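Local coordinates for protein putative 4-amino-4-deoxychorismate lyase (Thermus thermophilus, PDB 2ZGI) that binds pyridoxal 5'-phosphate and is probably a lyase of the class-IV aminotransferase family, putatively acting on 4-amino-4-deoxychorismate, at residues P165-E170 and G211-A216; L175-L180 and V199-F204. All coordinates share one frame; numbering follows the deposited sequence.

Contact 1 of 2, residues P165-E170 and G211-A216; sequences PLLFRE and GHLLLA
Leu166 and Leu214 face each other as a hydrogen-bonded pair of two antiparallel strands, as do Phe168 and His212. Each pair is closed by two backbone bonds: Leu166 N gives its proton to Leu214 O at 2.8 Å and Leu214 N returns one to Leu166 O, while His212 N to Phe168 O is almost straight (175°) and Phe168 N to His212 O spans 2.7 Å. Weaker CA-H...O contacts share the same carbonyls, among them Leu213 CA to Leu166 O at 3.2 Å.

Apolar contacts occupy both faces of the sheet. On one, Leu166 CD1 touches Ala216 CB at 3.7 Å, and Phe168 CB lies 4.2 Å from Leu214 CD1; helix 183-194 packs on Leu166 from this side. On the other, Leu167 has its CG anti to the backbone N (chi1 -178°), which brings CD1 within 4.1 Å of Leu213 CD2. At the strand entrance, Gly211 adopts backbone angles that only glycine takes up comfortably, and a CB there would collide with Phe168 O.

Between the two segments all hydrogen bonds are backbone to backbone and fix the register, while mostly apolar side chains pack on both faces, with His212 at the partly exposed end.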
loop_
_atom_site.group_PDB
_atom_site.type_symbol
_atom_site.label_atom_id
_atom_site.label_comp_id
_atom_site.label_asym_id
_atom_site.label_seq_id
_atom_site.Cartn_x
_atom_site.Cartn_y
_atom_site.Cartn_z
ATOM N N PRO D 165 21.951 -3.149 -3.849
ATOM C CA PRO D 165 22.132 -1.953 -4.664
ATOM C C PRO D 165 22.912 -0.829 -3.950
ATOM O O PRO D 165 22.777 -0.635 -2.726
ATOM C CB PRO D 165 20.696 -1.544 -5.009
ATOM C CG PRO D 165 19.888 -2.080 -3.908
ATOM C CD PRO D 165 20.555 -3.325 -3.411
ATOM N N LEU D 166 23.744 -0.136 -4.721
ATOM C CA LEU D 166 24.496 1.024 -4.235
ATOM C C LEU D 166 24.255 2.199 -5.167
ATOM O O LEU D 166 24.028 2.014 -6.362
ATOM C CB LEU D 166 26.000 0.742 -4.223
ATOM C CG LEU D 166 26.618 -0.307 -3.293
ATOM C CD1 LEU D 166 26.633 -1.693 -3.920
ATOM C CD2 LEU D 166 28.047 0.102 -3.036
ATOM N N LEU D 167 24.347 3.409 -4.616
ATOM C CA LEU D 167 24.189 4.631 -5.397
ATOM C C LEU D 167 25.447 5.492 -5.290
ATOM O O LEU D 167 25.950 5.721 -4.192
ATOM C CB LEU D 167 22.979 5.410 -4.885
ATOM C CG LEU D 167 22.610 6.717 -5.598
ATOM C CD1 LEU D 167 22.123 6.451 -7.005
ATOM C CD2 LEU D 167 21.549 7.444 -4.786
ATOM N N PHE D 168 25.950 5.967 -6.428
ATOM C CA PHE D 168 27.104 6.855 -6.429
ATOM C C PHE D 168 26.768 8.178 -7.087
ATOM O O PHE D 168 26.355 8.221 -8.247
ATOM C CB PHE D 168 28.314 6.224 -7.127
ATOM C CG PHE D 168 29.551 7.091 -7.089
ATOM C CD1 PHE D 168 30.341 7.139 -5.952
ATOM C CD2 PHE D 168 29.903 7.877 -8.183
ATOM C CE1 PHE D 168 31.482 7.953 -5.907
ATOM C CE2 PHE D 168 31.033 8.682 -8.148
ATOM C CZ PHE D 168 31.829 8.714 -7.004
ATOM N N ARG D 169 26.958 9.256 -6.330
ATOM C CA ARG D 169 26.740 10.618 -6.830
ATOM C C ARG D 169 27.840 11.549 -6.323
ATOM O O ARG D 169 28.276 11.450 -5.174
ATOM C CB ARG D 169 25.345 11.128 -6.441
ATOM C CG ARG D 169 25.040 12.567 -6.879
ATOM C CD ARG D 169 23.685 13.117 -6.364
ATOM N NE ARG D 169 23.443 12.922 -4.929
ATOM C CZ ARG D 169 22.579 12.038 -4.429
ATOM N NH1 ARG D 169 21.873 11.265 -5.250
ATOM N NH2 ARG D 169 22.410 11.922 -3.111
ATOM N N GLU D 170 28.287 12.444 -7.206
ATOM C CA GLU D 170 29.322 13.433 -6.899
ATOM C C GLU D 170 30.621 12.728 -6.457
ATOM O O GLU D 170 31.470 12.381 -7.297
ATOM C CB GLU D 170 28.835 14.476 -5.867
ATOM C CG GLU D 170 27.355 14.962 -6.022
ATOM C CD GLU D 170 27.090 15.858 -7.250
ATOM O OE1 GLU D 170 27.753 16.913 -7.386
ATOM O OE2 GLU D 170 26.192 15.524 -8.059
ATOM N N GLY D 211 22.049 9.514 -9.781
ATOM C CA GLY D 211 23.454 9.190 -9.873
ATOM C C GLY D 211 23.620 7.841 -10.532
ATOM O O GLY D 211 22.768 7.412 -11.306
ATOM N N HIS D 212 24.718 7.173 -10.201
ATOM C CA HIS D 212 25.029 5.877 -10.787
ATOM C C HIS D 212 24.693 4.763 -9.813
ATOM O O HIS D 212 25.233 4.712 -8.705
ATOM C CB HIS D 212 26.501 5.823 -11.199
ATOM C CG HIS D 212 26.862 6.850 -12.224
ATOM N ND1 HIS D 212 26.660 6.654 -13.574
ATOM C CD2 HIS D 212 27.368 8.098 -12.093
ATOM C CE1 HIS D 212 27.054 7.728 -14.235
ATOM N NE2 HIS D 212 27.492 8.619 -13.360
ATOM N N LEU D 213 23.768 3.902 -10.227
ATOM C CA LEU D 213 23.476 2.673 -9.492
ATOM C C LEU D 213 24.518 1.601 -9.790
ATOM O O LEU D 213 25.076 1.542 -10.895
ATOM C CB LEU D 213 22.081 2.128 -9.828
ATOM C CG LEU D 213 20.872 2.684 -9.059
ATOM C CD1 LEU D 213 19.588 1.982 -9.523
ATOM C CD2 LEU D 213 21.034 2.554 -7.521
ATOM N N LEU D 214 24.806 0.786 -8.781
ATOM C CA LEU D 214 25.637 -0.390 -8.949
ATOM C C LEU D 214 25.054 -1.529 -8.110
ATOM O O LEU D 214 24.241 -1.293 -7.200
ATOM C CB LEU D 214 27.103 -0.123 -8.558
ATOM C CG LEU D 214 27.930 0.953 -9.298
ATOM C CD1 LEU D 214 27.902 2.237 -8.489
ATOM C CD2 LEU D 214 29.372 0.498 -9.510
ATOM N N LEU D 215 25.480 -2.750 -8.439
ATOM C CA LEU D 215 25.007 -3.974 -7.810
ATOM C C LEU D 215 26.182 -4.779 -7.279
ATOM O O LEU D 215 27.131 -5.045 -8.012
ATOM C CB LEU D 215 24.230 -4.819 -8.831
ATOM C CG LEU D 215 22.985 -4.188 -9.479
ATOM C CD1 LEU D 215 22.457 -5.122 -10.566
ATOM C CD2 LEU D 215 21.894 -3.887 -8.423
ATOM N N ALA D 216 26.121 -5.152 -6.008
ATOM C CA ALA D 216 27.169 -5.943 -5.390
ATOM C C ALA D 216 26.588 -7.286 -4.961
ATOM O O ALA D 216 25.491 -7.333 -4.446
ATOM C CB ALA D 216 27.718 -5.211 -4.189
#

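Contact 2 of 2, residues L175-L180 and V199-F204; sequences LLEGGL and VERGLF. With PLP (pyridoxal-5'-phosphate), chain P.
Leu175 lies beside Arg201 as a parallel pair, part of a beta-alpha-beta crossover in which strand 172-176 leads through helix 183-194 to strand 198-202, outermost of the sheet within this chain. Leu175 N donates to Glu200 O at 2.8 Å, and Leu175 O accepts Gly202 N. The leucine and arginine side chains run side by side in the same direction. CD1 of Leu175 meets Arg201 NH1 at 3.4 Å, approaching the guanidinium obliquely, and Arg201 NH1 is held in turn by a salt bridge to Glu186 of the crossover helix.

Leu176 turns to the other face of the sheet, where Leu176 CD1 sits over one face of the Phe204 ring, 4.0 Å from Phe204 CD2.

Glu177 continues the pairing beyond the strand: its N bonds Gly202 O at 2.7 Å. With CG beside its own backbone N (chi1 -57°) and the chain extended beyond it, the side chain passes over the Gly202 backbone, and OE2 comes 3.2 Å from Arg201 CB. Water 2 lies between Glu177 OE2 and Arg201 O, the former contact doubtfully short, whereas the arginine's NE is 6.0 Å from OE2, too far for a salt bridge. Cutting Glu177 back to an alanine removes the carboxylate and is likely to leave the Gly202 backbone and Arg201 CB without the side chain that lies against them. Phe204 N donates to water 1 at 2.9 Å, and this water also lies close to Glu177 O.

Gly178 has backbone angles suited to glycine, and a CB would press on Leu203 CD2. The segment then leaves strand 198-202 and reaches the cofactor at Leu180, whose CD2 lies 3.3 Å from C4 of the pyridoxal phosphate ring.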
loop_
_atom_site.group_PDB
_atom_site.type_symbol
_atom_site.label_atom_id
_atom_site.label_comp_id
_atom_site.label_asym_id
_atom_site.label_seq_id
_atom_site.Cartn_x
_atom_site.Cartn_y
_atom_site.Cartn_z
ATOM N N LEU D 175 25.031 3.266 0.551
ATOM C CA LEU D 175 24.498 1.913 0.682
ATOM C C LEU D 175 23.033 2.011 1.075
ATOM O O LEU D 175 22.664 2.673 2.070
ATOM C CB LEU D 175 25.288 1.088 1.707
ATOM C CG LEU D 175 26.824 1.187 1.729
ATOM C CD1 LEU D 175 27.391 0.024 2.546
ATOM C CD2 LEU D 175 27.474 1.244 0.331
ATOM N N LEU D 176 22.183 1.370 0.274
ATOM C CA LEU D 176 20.743 1.510 0.441
ATOM C C LEU D 176 20.312 0.602 1.582
ATOM O O LEU D 176 20.551 -0.614 1.519
ATOM C CB LEU D 176 20.002 1.138 -0.856
ATOM C CG LEU D 176 19.763 2.232 -1.911
ATOM C CD1 LEU D 176 21.042 2.940 -2.314
ATOM C CD2 LEU D 176 19.104 1.634 -3.138
ATOM N N GLU D 177 19.688 1.174 2.615
ATOM C CA GLU D 177 19.265 0.387 3.770
ATOM C C GLU D 177 17.948 -0.327 3.529
ATOM O O GLU D 177 17.261 -0.049 2.552
ATOM C CB GLU D 177 19.136 1.259 5.029
ATOM C CG GLU D 177 20.389 1.982 5.390
ATOM C CD GLU D 177 20.202 2.938 6.552
ATOM O OE1 GLU D 177 19.059 3.321 6.878
ATOM O OE2 GLU D 177 21.233 3.304 7.149
ATOM N N GLY D 178 17.624 -1.244 4.442
ATOM C CA GLY D 178 16.337 -1.925 4.487
ATOM C C GLY D 178 16.268 -3.337 3.911
ATOM O O GLY D 178 15.220 -3.953 3.948
ATOM N N GLY D 179 17.387 -3.841 3.391
ATOM C CA GLY D 179 17.437 -5.171 2.802
ATOM C C GLY D 179 18.436 -6.038 3.555
ATOM O O GLY D 179 18.656 -5.861 4.752
ATOM N N LEU D 180 19.045 -6.972 2.840
ATOM C CA LEU D 180 20.118 -7.796 3.392
ATOM C C LEU D 180 21.398 -6.971 3.485
ATOM O O LEU D 180 21.754 -6.283 2.533
ATOM C CB LEU D 180 20.330 -9.009 2.467
ATOM C CG LEU D 180 21.536 -9.924 2.741
ATOM C CD1 LEU D 180 21.487 -10.483 4.147
ATOM C CD2 LEU D 180 21.560 -11.031 1.737
ATOM N N VAL D 199 31.419 7.456 2.258
ATOM C CA VAL D 199 30.387 6.427 2.241
ATOM C C VAL D 199 29.299 6.717 3.281
ATOM O O VAL D 199 29.583 6.912 4.476
ATOM C CB VAL D 199 30.995 5.004 2.445
ATOM C CG1 VAL D 199 29.912 3.979 2.818
ATOM C CG2 VAL D 199 31.723 4.569 1.193
ATOM N N GLU D 200 28.059 6.760 2.818
ATOM C CA GLU D 200 26.905 6.935 3.694
ATOM C C GLU D 200 25.875 5.831 3.484
ATOM O O GLU D 200 25.767 5.294 2.388
ATOM C CB GLU D 200 26.225 8.265 3.403
ATOM C CG GLU D 200 27.037 9.495 3.770
ATOM C CD GLU D 200 26.134 10.693 3.980
ATOM O OE1 GLU D 200 25.506 10.775 5.070
ATOM O OE2 GLU D 200 26.035 11.537 3.049
ATOM N N ARG D 201 25.101 5.550 4.534
ATOM C CA ARG D 201 23.993 4.585 4.513
ATOM C C ARG D 201 22.697 5.371 4.661
ATOM O O ARG D 201 22.651 6.333 5.431
ATOM C CB ARG D 201 24.117 3.599 5.683
ATOM C CG ARG D 201 25.486 2.923 5.780
ATOM C CD ARG D 201 25.648 2.131 7.065
ATOM N NE ARG D 201 26.982 1.529 7.135
ATOM C CZ ARG D 201 27.329 0.382 6.544
ATOM N NH1 ARG D 201 26.442 -0.316 5.842
ATOM N NH2 ARG D 201 28.573 -0.071 6.671
ATOM N N GLY D 202 21.655 4.971 3.931
ATOM C CA GLY D 202 20.338 5.614 4.076
ATOM C C GLY D 202 19.188 4.823 3.501
ATOM O O GLY D 202 19.394 3.816 2.815
ATOM N N LEU D 203 17.968 5.248 3.802
ATOM C CA LEU D 203 16.804 4.735 3.127
ATOM C C LEU D 203 16.472 5.673 1.990
ATOM O O LEU D 203 16.350 6.892 2.196
ATOM C CB LEU D 203 15.627 4.639 4.088
ATOM C CG LEU D 203 15.675 3.525 5.115
ATOM C CD1 LEU D 203 14.789 3.853 6.324
ATOM C CD2 LEU D 203 15.270 2.185 4.434
ATOM N N PHE D 204 16.346 5.110 0.791
ATOM C CA PHE D 204 16.127 5.875 -0.448
ATOM C C PHE D 204 14.818 5.481 -1.110
ATOM O O PHE D 204 14.489 4.291 -1.197
ATOM C CB PHE D 204 17.259 5.641 -1.458
ATOM C CG PHE D 204 18.591 6.287 -1.071
ATOM C CD1 PHE D 204 19.055 7.403 -1.760
ATOM C CD2 PHE D 204 19.380 5.754 -0.044
ATOM C CE1 PHE D 204 20.280 7.995 -1.419
ATOM C CE2 PHE D 204 20.595 6.325 0.315
ATOM C CZ PHE D 204 21.054 7.446 -0.378
HETATM N N1 PLP P . 20.333 -9.327 -1.858
HETATM C C2 PLP P . 19.705 -10.495 -1.610
HETATM C C2A PLP P . 18.206 -10.515 -1.522
HETATM C C3 PLP P . 20.444 -11.673 -1.458
HETATM O O3 PLP P . 19.765 -12.829 -1.210
HETATM C C4 PLP P . 21.840 -11.612 -1.528
HETATM C C4A PLP P . 22.727 -12.823 -1.328
HETATM C C5 PLP P . 22.461 -10.385 -1.752
HETATM C C6 PLP P . 21.661 -9.255 -1.912
HETATM C C5A PLP P . 23.963 -10.242 -1.879
HETATM O O4P PLP P . 24.700 -10.533 -0.691
HETATM P P PLP P . 26.247 -10.946 -0.688
HETATM O O1P PLP P . 27.031 -9.766 -1.206
HETATM O O2P PLP P . 26.453 -12.138 -1.597
HETATM O O3P PLP P . 26.401 -11.256 0.765
HETATM O O HOH W 1 16.960 2.297 0.848
HETATM O O HOH W 2 21.560 5.527 8.326
#

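Contacts 1 and 2 belong to one mixed sheet, their centres about 11 Å apart. Strands 164-169 and 172-176, consecutive in the chain and adjacent in the sheet, join them, so the order runs 198-202, 172-176, 164-169, 212-217. Side chains meet on both faces: Leu166 CD2 packs against Leu175 CD2 at 3.6 Å on the face under helix 183-194, and Leu167 CD2 reaches Phe204 CE1 at 3.6 Å on the other. Each contact also approaches the cofactor. In contact 1 the side chain of Ala216 is about 5 Å from pyridoxal phosphate and about 4 Å from that of Thr184, which binds it; contact 2 sends Leu180 into the pocket.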